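Long-range contacts in putative cell adhesion protein (Parabacteroides distasonis, PDB 3LIU), which probably serves, as a fimbrillin of the FimA/Mfa1 family, as a building block of bacterial pili that take part in cell adhesion: residues Phe109-Ile114 / Val211-Ser216; Val134-Asn139 / Lys161-Ala166. All coordinates share one frame; numbering follows the deposited sequence.

From the N terminus the chain lays down strands 16-24 to 82-90 and helix 94-101; residues 109-114, from the end of helix 106-110 into strand 113-115, give the first half of interaction 1. Strand 127-136 then supplies the first half of interaction 2, and the short strands 141-144, 151-155 and 158-162 bring residues 161-166 back to close that small loop. Strands 172-185 and 193-213 follow, and residues 211-216 close interaction 1, so that the smaller loop nests inside the larger. Interaction 1 ties helix 106-110 and strand 113-115 to the end of strand 193-213; interaction 2 brings the end of strand 127-136 against the end of strand 158-162 and the loop after it, through side chains and water.

Interaction 1 (Phe109-Ile114 / Val211-Ser216); sequences FIETTI and VSSVAS
Ile-114 and Ser-212 face each other as an antiparallel hydrogen-bonded pair: Ile-114 N donates to Ser-212 O at 2.8 Å, while the return bond from Ser-212 N to Ile-114 O is weak. The side chain of Ile-114 is turned back over this ladder. Its CG1 sits between backbone N and carbonyl carbon (chi1 55°), 3.5 Å from Ser-212 O. The side chains of Ile-114 and Val-214 cross at about a right angle, touching through Ile-114 CG2 and Val-214 CG2 at 3.9 Å. The other branch of Val-214 reaches helix 106-110, with CG1 3.4 Å from Phe-109 O. Thr-113 and Ser-213 form the neighbouring non-hydrogen-bonded pair, and the Thr-113 methyl CG2 lies 3.8 Å from Val-211 CB.

The motif is thus a short antiparallel ladder, strand 113-115 docked on the end of strand 193-213, followed by backbone bonds from the loop after strand 193-213 to the end of helix 106-110. Ala-215 N reaches Ile-110 O at 3.2 Å, approaching one of its lone pairs within the plane of the carbonyl; Val-214 N adds a weak bond to the same oxygen. Beside it, Ile-110 CB packs on Ala-215 CB at 4.0 Å.

Farther out, a water donates to Ala-215 O and weakly to Glu-111 OE2. Lys-225 forms a salt bridge with Glu-111 OE1 and a hydrogen bond with Ser-213 OG. Val-89 and Asp-174 pack on Val-214, and Ile-96 on Ile-114.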
loop_
_atom_site.group_PDB
_atom_site.type_symbol
_atom_site.label_atom_id
_atom_site.label_comp_id
_atom_site.label_asym_id
_atom_site.label_seq_id
_atom_site.Cartn_x
_atom_site.Cartn_y
_atom_site.Cartn_z
ATOM N N PHE A 109 -14.080 2.073 14.045
ATOM C CA PHE A 109 -12.715 2.601 14.148
ATOM C C PHE A 109 -11.870 2.002 13.008
ATOM O O PHE A 109 -11.343 2.724 12.184
ATOM C CB PHE A 109 -12.146 2.333 15.553
ATOM C CG PHE A 109 -10.757 2.868 15.781
ATOM C CD1 PHE A 109 -9.642 2.157 15.361
ATOM C CD2 PHE A 109 -10.566 4.032 16.478
ATOM C CE1 PHE A 109 -8.347 2.654 15.562
ATOM C CE2 PHE A 109 -9.312 4.524 16.708
ATOM C CZ PHE A 109 -8.188 3.829 16.234
ATOM N N ILE A 110 -11.797 0.684 12.925
ATOM C CA ILE A 110 -10.835 0.026 12.027
ATOM C C ILE A 110 -11.281 0.153 10.548
ATOM O O ILE A 110 -10.453 0.125 9.634
ATOM C CB ILE A 110 -10.550 -1.467 12.422
ATOM C CG1 ILE A 110 -11.755 -2.358 12.121
ATOM C CG2 ILE A 110 -10.112 -1.556 13.888
ATOM C CD1 ILE A 110 -11.488 -3.915 12.386
ATOM N N GLU A 111 -12.591 0.298 10.339
ATOM C CA GLU A 111 -13.172 0.554 8.999
ATOM C C GLU A 111 -13.031 1.992 8.519
ATOM O O GLU A 111 -13.407 2.271 7.380
ATOM C CB GLU A 111 -14.655 0.153 8.956
ATOM C CG GLU A 111 -14.882 -1.364 8.980
ATOM C CD GLU A 111 -14.540 -2.005 7.612
ATOM O OE1 GLU A 111 -14.650 -1.358 6.533
ATOM O OE2 GLU A 111 -14.125 -3.165 7.618
ATOM N N THR A 112 -12.530 2.900 9.353
ATOM C CA THR A 112 -12.284 4.257 8.937
ATOM C C THR A 112 -11.491 4.331 7.620
ATOM O O THR A 112 -10.504 3.641 7.445
ATOM C CB THR A 112 -11.543 5.065 10.023
ATOM O OG1 THR A 112 -12.333 5.080 11.198
ATOM C CG2 THR A 112 -11.340 6.488 9.584
ATOM N N THR A 113 -11.970 5.141 6.679
ATOM C CA THR A 113 -11.370 5.191 5.352
ATOM C C THR A 113 -10.157 6.122 5.357
ATOM O O THR A 113 -10.275 7.271 5.759
ATOM C CB THR A 113 -12.372 5.646 4.300
ATOM O OG1 THR A 113 -13.428 4.673 4.229
ATOM C CG2 THR A 113 -11.672 5.751 2.914
ATOM N N ILE A 114 -9.002 5.640 4.899
ATOM C CA ILE A 114 -7.827 6.537 4.723
ATOM C C ILE A 114 -7.649 6.818 3.209
ATOM O O ILE A 114 -8.161 6.051 2.369
ATOM C CB ILE A 114 -6.516 5.963 5.398
ATOM C CG1 ILE A 114 -6.219 4.550 4.892
ATOM C CG2 ILE A 114 -6.618 6.140 6.951
ATOM C CD1 ILE A 114 -4.890 3.802 5.466
ATOM N N VAL A 211 -8.298 4.360 -1.735
ATOM C CA VAL A 211 -8.921 4.276 -0.408
ATOM C C VAL A 211 -8.651 2.899 0.198
ATOM O O VAL A 211 -8.471 1.905 -0.520
ATOM C CB VAL A 211 -10.449 4.496 -0.417
ATOM C CG1 VAL A 211 -10.842 5.934 -0.771
ATOM C CG2 VAL A 211 -11.146 3.472 -1.372
ATOM N N SER A 212 -8.645 2.863 1.531
ATOM C CA SER A 212 -8.373 1.646 2.337
ATOM C C SER A 212 -9.006 1.787 3.717
ATOM O O SER A 212 -9.214 2.898 4.218
ATOM C CB SER A 212 -6.852 1.416 2.503
ATOM O OG SER A 212 -6.532 0.331 3.404
ATOM N N SER A 213 -9.310 0.672 4.354
ATOM C CA SER A 213 -9.583 0.683 5.807
ATOM C C SER A 213 -8.252 0.992 6.550
ATOM O O SER A 213 -7.178 0.697 6.044
ATOM C CB SER A 213 -10.143 -0.681 6.258
ATOM O OG SER A 213 -11.426 -0.870 5.714
ATOM N N VAL A 214 -8.336 1.560 7.743
ATOM C CA VAL A 214 -7.149 1.937 8.485
ATOM C C VAL A 214 -6.486 0.725 9.180
ATOM O O VAL A 214 -5.282 0.720 9.373
ATOM C CB VAL A 214 -7.433 3.075 9.487
ATOM C CG1 VAL A 214 -8.271 2.609 10.686
ATOM C CG2 VAL A 214 -6.122 3.727 9.928
ATOM N N ALA A 215 -7.273 -0.268 9.575
ATOM C CA ALA A 215 -6.735 -1.398 10.334
ATOM C C ALA A 215 -7.584 -2.626 10.112
ATOM O O ALA A 215 -8.733 -2.504 9.649
ATOM C CB ALA A 215 -6.637 -1.045 11.796
ATOM N N SER A 216 -6.987 -3.793 10.414
ATOM C CA SER A 216 -7.632 -5.084 10.410
ATOM C C SER A 216 -7.649 -5.703 11.811
ATOM O O SER A 216 -6.796 -5.405 12.660
ATOM C CB SER A 216 -6.914 -6.044 9.454
ATOM O OG SER A 216 -5.592 -6.261 9.883
HETATM O O HOH W 1 -10.982 -3.736 8.793
#

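Interaction 2 (Val134-Asn139 / Lys161-Ala166)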
loop_
_atom_site.group_PDB
_atom_site.type_symbol
_atom_site.label_atom_id
_atom_site.label_comp_id
_atom_site.label_asym_id
_atom_site.label_seq_id
_atom_site.Cartn_x
_atom_site.Cartn_y
_atom_site.Cartn_z
ATOM N N VAL A 134 -7.287 -6.806 26.263
ATOM C CA VAL A 134 -6.626 -6.649 27.546
ATOM C C VAL A 134 -7.627 -6.361 28.665
ATOM O O VAL A 134 -8.755 -5.908 28.421
ATOM C CB VAL A 134 -5.592 -5.496 27.506
ATOM C CG1 VAL A 134 -4.526 -5.780 26.453
ATOM C CG2 VAL A 134 -6.276 -4.140 27.279
ATOM N N THR A 135 -7.220 -6.629 29.896
ATOM C CA THR A 135 -8.016 -6.207 31.060
ATOM C C THR A 135 -7.274 -5.107 31.804
ATOM O O THR A 135 -6.186 -5.321 32.344
ATOM C CB THR A 135 -8.369 -7.387 31.966
ATOM O OG1 THR A 135 -9.075 -8.338 31.175
ATOM C CG2 THR A 135 -9.249 -6.942 33.187
ATOM N N LEU A 136 -7.858 -3.916 31.777
ATOM C CA LEU A 136 -7.267 -2.748 32.425
ATOM C C LEU A 136 -7.652 -2.763 33.899
ATOM O O LEU A 136 -8.816 -2.912 34.238
ATOM C CB LEU A 136 -7.729 -1.446 31.722
ATOM C CG LEU A 136 -7.391 -1.322 30.213
ATOM C CD1 LEU A 136 -8.198 -0.219 29.485
ATOM C CD2 LEU A 136 -5.893 -1.131 29.981
ATOM N N VAL A 137 -6.661 -2.613 34.771
ATOM C CA VAL A 137 -6.862 -2.641 36.221
ATOM C C VAL A 137 -7.137 -1.227 36.706
ATOM O O VAL A 137 -6.490 -0.263 36.281
ATOM C CB VAL A 137 -5.632 -3.241 36.925
ATOM C CG1 VAL A 137 -5.749 -3.137 38.443
ATOM C CG2 VAL A 137 -5.482 -4.675 36.505
ATOM N N ALA A 138 -8.132 -1.109 37.566
ATOM C CA ALA A 138 -8.560 0.204 38.077
ATOM C C ALA A 138 -7.501 0.842 38.972
ATOM O O ALA A 138 -6.708 0.147 39.615
ATOM C CB ALA A 138 -9.891 0.086 38.822
ATOM N N ASN A 139 -7.468 2.176 38.951
ATOM C CA ASN A 139 -6.646 2.958 39.867
ATOM C C ASN A 139 -5.183 2.612 39.801
ATOM O O ASN A 139 -4.545 2.469 40.822
ATOM C CB ASN A 139 -7.156 2.774 41.300
ATOM C CG ASN A 139 -8.609 3.153 41.433
ATOM O OD1 ASN A 139 -9.048 4.157 40.873
ATOM N ND2 ASN A 139 -9.371 2.345 42.142
ATOM N N LYS A 161 1.117 -2.166 35.881
ATOM C CA LYS A 161 0.945 -3.553 35.460
ATOM C C LYS A 161 0.946 -3.649 33.958
ATOM O O LYS A 161 0.200 -2.915 33.291
ATOM C CB LYS A 161 -0.368 -4.098 35.980
ATOM C CG LYS A 161 -0.478 -5.622 35.870
ATOM C CD LYS A 161 -1.914 -6.081 36.081
ATOM C CE LYS A 161 -1.992 -7.569 36.268
ATOM N NZ LYS A 161 -3.230 -8.103 35.693
ATOM N N GLU A 162 1.805 -4.516 33.438
ATOM C CA GLU A 162 1.770 -4.873 32.023
ATOM C C GLU A 162 0.574 -5.826 31.811
ATOM O O GLU A 162 0.437 -6.861 32.483
ATOM C CB GLU A 162 3.083 -5.530 31.607
ATOM C CG GLU A 162 3.082 -6.096 30.177
ATOM C CD GLU A 162 2.990 -5.024 29.133
ATOM O OE1 GLU A 162 3.608 -3.947 29.320
ATOM O OE2 GLU A 162 2.316 -5.265 28.103
ATOM N N VAL A 163 -0.304 -5.449 30.897
ATOM C CA VAL A 163 -1.564 -6.146 30.712
ATOM C C VAL A 163 -1.656 -6.861 29.369
ATOM O O VAL A 163 -2.592 -7.598 29.132
ATOM C CB VAL A 163 -2.775 -5.199 30.909
ATOM C CG1 VAL A 163 -2.768 -4.602 32.310
ATOM C CG2 VAL A 163 -2.837 -4.112 29.834
ATOM N N TYR A 164 -0.662 -6.681 28.512
ATOM C CA TYR A 164 -0.607 -7.330 27.198
ATOM C C TYR A 164 0.509 -8.371 27.190
ATOM O O TYR A 164 0.263 -9.535 26.873
ATOM C CB TYR A 164 -0.372 -6.282 26.112
ATOM C CG TYR A 164 0.092 -6.781 24.754
ATOM C CD1 TYR A 164 -0.773 -7.478 23.905
ATOM C CD2 TYR A 164 1.353 -6.482 24.287
ATOM C CE1 TYR A 164 -0.363 -7.923 22.631
ATOM C CE2 TYR A 164 1.773 -6.899 22.998
ATOM C CZ TYR A 164 0.902 -7.614 22.186
ATOM O OH TYR A 164 1.307 -8.049 20.935
ATOM N N GLY A 165 1.732 -7.972 27.512
ATOM C CA GLY A 165 2.767 -8.974 27.844
ATOM C C GLY A 165 3.540 -9.682 26.729
ATOM O O GLY A 165 4.234 -10.672 26.995
ATOM N N ALA A 166 3.506 -9.176 25.502
ATOM C CA ALA A 166 4.255 -9.815 24.424
ATOM C C ALA A 166 5.233 -8.867 23.737
ATOM O O ALA A 166 5.421 -8.918 22.530
ATOM C CB ALA A 166 3.287 -10.458 23.397
HETATM O O HOH W 2 -4.926 -8.273 30.186
HETATM O O HOH W 3 -4.874 -7.355 33.566
#
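Tyr-164 meets Val-134 through its CB, 4.2 Å from Val-134 CG1, while its ring leads away from residues 134-139; the Tyr-164 side chain also touches Ile-144 of strand 141-144. The other flat group, the carboxylate of Glu-162, serves its own loop: OE2 takes the N-H of Gly-165 at 2.8 Å on its anti side, 17° out of the carboxylate plane, and also receives Gly-145 N, while OE1 receives Tyr-146 N. Several N-H groups thus hold the carboxylate in place beside the turn after strand 158-162.

In this FimA-family region, classed with the transthyretin-like folds, the two segments run nearly antiparallel, 169° apart, yet they meet through side chains and water. Strand 127-136 bonds instead to strand 82-90, and Lys-161 to strand 141-144. Val-163 carries most of the contact. Its chi1 of -60° sets CG1 anti to the carbonyl carbon and leaves CG2 between the backbone N and that carbon. The Val-163 and Val-134 side chains cross at about a right angle, with Val-163 CG2 3.9 Å from Val-134 CB. The other methyl, CG1, rests 3.5 Å from Thr-135 O, and Leu-136 CD2 approaches CG2 more distantly. Asn-142 and Ile-144 of strand 141-144 also touch Val-163.

On the more exposed side, the chain of Lys-161, extended as far as CE and bent at its last torsion, crosses Val-137, with CD 3.9 Å from Val-137 CG2. Two waters bridge the segments: one accepts from Thr-135 N and donates to Val-163 O, and the other accepts from Lys-161 NZ and donates to Thr-135 O at 2.7 Å.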